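Local coordinates for protein pyridoxine 4-oxidase (Mesorhizobium loti, PDB 4HA6) that uses FAD to oxidise the 4-hydroxymethyl group of pyridoxine with molecular oxygen, as a member of the GMC oxidoreductase family, at residues A[369-374]-A[380-385]. Numbering follows the deposited sequence. Where two conformers were deposited one is given.
Sequences GSVRIS and DRLIID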
loop_
_atom_site.group_PDB
_atom_site.type_symbol
_atom_site.label_atom_id
_atom_site.label_comp_id
_atom_site.label_asym_id
_atom_site.label_seq_id
_atom_site.Cartn_x
_atom_site.Cartn_y
_atom_site.Cartn_z
ATOM N N GLY A 369 13.426 -2.775 -7.195
ATOM C CA GLY A 369 13.193 -3.841 -8.142
ATOM C C GLY A 369 12.537 -3.370 -9.420
ATOM O O GLY A 369 12.641 -2.189 -9.792
ATOM N N SER A 370 11.854 -4.284 -10.107
ATOM C CA SER A 370 11.247 -3.911 -11.388
ATOM C C SER A 370 10.077 -4.810 -11.714
ATOM O O SER A 370 9.993 -5.934 -11.202
ATOM C CB SER A 370 12.274 -3.992 -12.515
ATOM O OG SER A 370 12.666 -5.343 -12.755
ATOM N N VAL A 371 9.163 -4.291 -12.532
ATOM C CA VAL A 371 8.087 -5.090 -13.129
ATOM C C VAL A 371 8.192 -4.920 -14.641
ATOM O O VAL A 371 8.344 -3.792 -15.133
ATOM C CB VAL A 371 6.688 -4.600 -12.703
ATOM C CG1 VAL A 371 5.626 -5.626 -13.100
ATOM C CG2 VAL A 371 6.633 -4.352 -11.212
ATOM N N ARG A 372 8.122 -6.035 -15.368
ATOM C CA ARG A 372 8.199 -6.059 -16.835
ATOM C C ARG A 372 7.048 -6.900 -17.369
ATOM O O ARG A 372 6.728 -7.929 -16.776
ATOM C CB ARG A 372 9.482 -6.759 -17.296
ATOM C CG ARG A 372 10.756 -5.967 -17.164
ATOM C CD ARG A 372 11.959 -6.833 -17.596
ATOM N NE ARG A 372 12.486 -7.659 -16.509
ATOM C CZ ARG A 372 12.806 -8.947 -16.617
ATOM N NH1 ARG A 372 12.644 -9.592 -17.766
ATOM N NH2 ARG A 372 13.281 -9.597 -15.567
ATOM N N ILE A 373 6.443 -6.498 -18.486
ATOM C CA ILE A 373 5.459 -7.374 -19.134
ATOM C C ILE A 373 6.216 -8.537 -19.781
ATOM O O ILE A 373 7.357 -8.347 -20.257
ATOM C CB ILE A 373 4.635 -6.642 -20.222
ATOM C CG1 ILE A 373 5.550 -5.930 -21.223
ATOM C CG2 ILE A 373 3.647 -5.640 -19.592
ATOM C CD1 ILE A 373 4.820 -5.423 -22.480
ATOM N N SER A 374 5.610 -9.729 -19.800
ATOM C CA SER A 374 6.232 -10.884 -20.469
ATOM C C SER A 374 5.752 -11.052 -21.920
ATOM O O SER A 374 6.368 -11.769 -22.723
ATOM C CB SER A 374 5.982 -12.183 -19.677
ATOM O OG SER A 374 4.602 -12.562 -19.693
ATOM N N ASP A 380 -0.745 -12.752 -20.215
ATOM C CA ASP A 380 0.692 -12.994 -20.043
ATOM C C ASP A 380 1.128 -12.468 -18.680
ATOM O O ASP A 380 0.999 -11.266 -18.401
ATOM C CB ASP A 380 1.496 -12.269 -21.127
ATOM C CG ASP A 380 1.213 -12.797 -22.510
ATOM O OD1 ASP A 380 1.340 -12.023 -23.493
ATOM O OD2 ASP A 380 0.855 -13.985 -22.608
ATOM N N ARG A 381 1.655 -13.344 -17.833
ATOM C CA ARG A 381 1.937 -12.948 -16.455
ATOM C C ARG A 381 3.070 -11.928 -16.363
ATOM O O ARG A 381 3.980 -11.908 -17.203
ATOM C CB ARG A 381 2.225 -14.169 -15.579
ATOM C CG ARG A 381 3.375 -15.000 -16.061
ATOM C CD ARG A 381 4.537 -14.920 -15.098
ATOM N NE ARG A 381 5.761 -15.464 -15.683
ATOM C CZ ARG A 381 6.924 -15.523 -15.043
ATOM N NH1 ARG A 381 7.015 -15.079 -13.794
ATOM N NH2 ARG A 381 7.995 -16.026 -15.649
ATOM N N LEU A 382 2.989 -11.056 -15.363
ATOM C CA LEU A 382 4.024 -10.057 -15.160
ATOM C C LEU A 382 5.267 -10.700 -14.578
ATOM O O LEU A 382 5.178 -11.673 -13.822
ATOM C CB LEU A 382 3.537 -8.933 -14.242
ATOM C CG LEU A 382 2.427 -8.025 -14.767
ATOM C CD1 LEU A 382 1.921 -7.080 -13.677
ATOM C CD2 LEU A 382 2.863 -7.231 -16.003
ATOM N N ILE A 383 6.422 -10.151 -14.951
ATOM C CA ILE A 383 7.700 -10.549 -14.370
ATOM C C ILE A 383 8.058 -9.532 -13.283
ATOM O O ILE A 383 8.437 -8.397 -13.583
ATOM C CB ILE A 383 8.795 -10.604 -15.433
ATOM C CG1 ILE A 383 8.330 -11.458 -16.627
ATOM C CG2 ILE A 383 10.116 -11.121 -14.833
ATOM C CD1 ILE A 383 9.413 -11.697 -17.659
ATOM N N ILE A 384 7.898 -9.948 -12.028
ATOM C CA ILE A 384 8.000 -9.060 -10.873
ATOM C C ILE A 384 9.202 -9.455 -10.021
ATOM O O ILE A 384 9.227 -10.544 -9.424
ATOM C CB ILE A 384 6.731 -9.148 -9.998
ATOM C CG1 ILE A 384 5.494 -8.732 -10.795
ATOM C CG2 ILE A 384 6.878 -8.299 -8.727
ATOM C CD1 ILE A 384 4.184 -9.270 -10.205
ATOM N N ASP A 385 10.204 -8.578 -9.978
ATOM C CA ASP A 385 11.381 -8.821 -9.150
ATOM C C ASP A 385 11.518 -7.708 -8.132
ATOM O O ASP A 385 12.131 -6.694 -8.429
ATOM C CB ASP A 385 12.650 -8.883 -10.011
ATOM C CG ASP A 385 13.928 -8.940 -9.173
ATOM O OD1 ASP A 385 15.009 -8.583 -9.694
ATOM O OD2 ASP A 385 13.855 -9.335 -7.986
HETATM O O HOH W 1 11.087 -7.530 -13.623
HETATM O O HOH W 2 14.674 -6.228 -11.069
HETATM O O HOH W 3 3.022 -9.310 -19.308
#
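Val371 and Ile384 form the non-hydrogen-bonded pair of a short antiparallel hairpin, flanked by the hydrogen-bonded pairs Ser370–Asp385 and Arg372–Ile383. Their side chains lie side by side on the buried face, where Val371 CG1 stands 3.9 Å from Ile384 CG1. The same methyl, anti to the backbone N (chi1 -168°), also reaches Leu382 CD1 at 4.0 Å, and the other branch of the leucine, CD2, meets Ile373 CG2. Helix 252-262 covers this face through Leu254, Ala258 and Met261, while Tyr60 packs on Leu382 and Ile384, so the apolar packing is close on this side.

The opposite face is looser and wetter. In the conformer described here, one of two, the Arg372 chain bends at chi3 (-86°) and lays one face of its guanidinium over Ile383, whose CG2 sits 3.5 Å above the plane, offset toward the rim. One water joins Ser370 OG to Ile383 O, with a weak bond from Arg372 NE in that conformer; a second bonds to Ser370 OG and donates to Asp385 OD1, the water oxygen lying 2.7 Å from OD1. The other carboxylate oxygen of Asp385 turns to Ala387 N and Gln65 NE2.

Toward the turn, regular pairing gives way to a side-chain bond: Ser374 OG donates to Arg381 O over 2.6 Å, in the carbonyl plane and on a lone pair. A third water accepts from Ser374 N and may also donate to Asp380 O. With the Leu382 side chain about 9 Å from the FAD, the antiparallel pairing of successive strands is that of a β-hairpin, amphipathic here, with one apolar and one hydrated face.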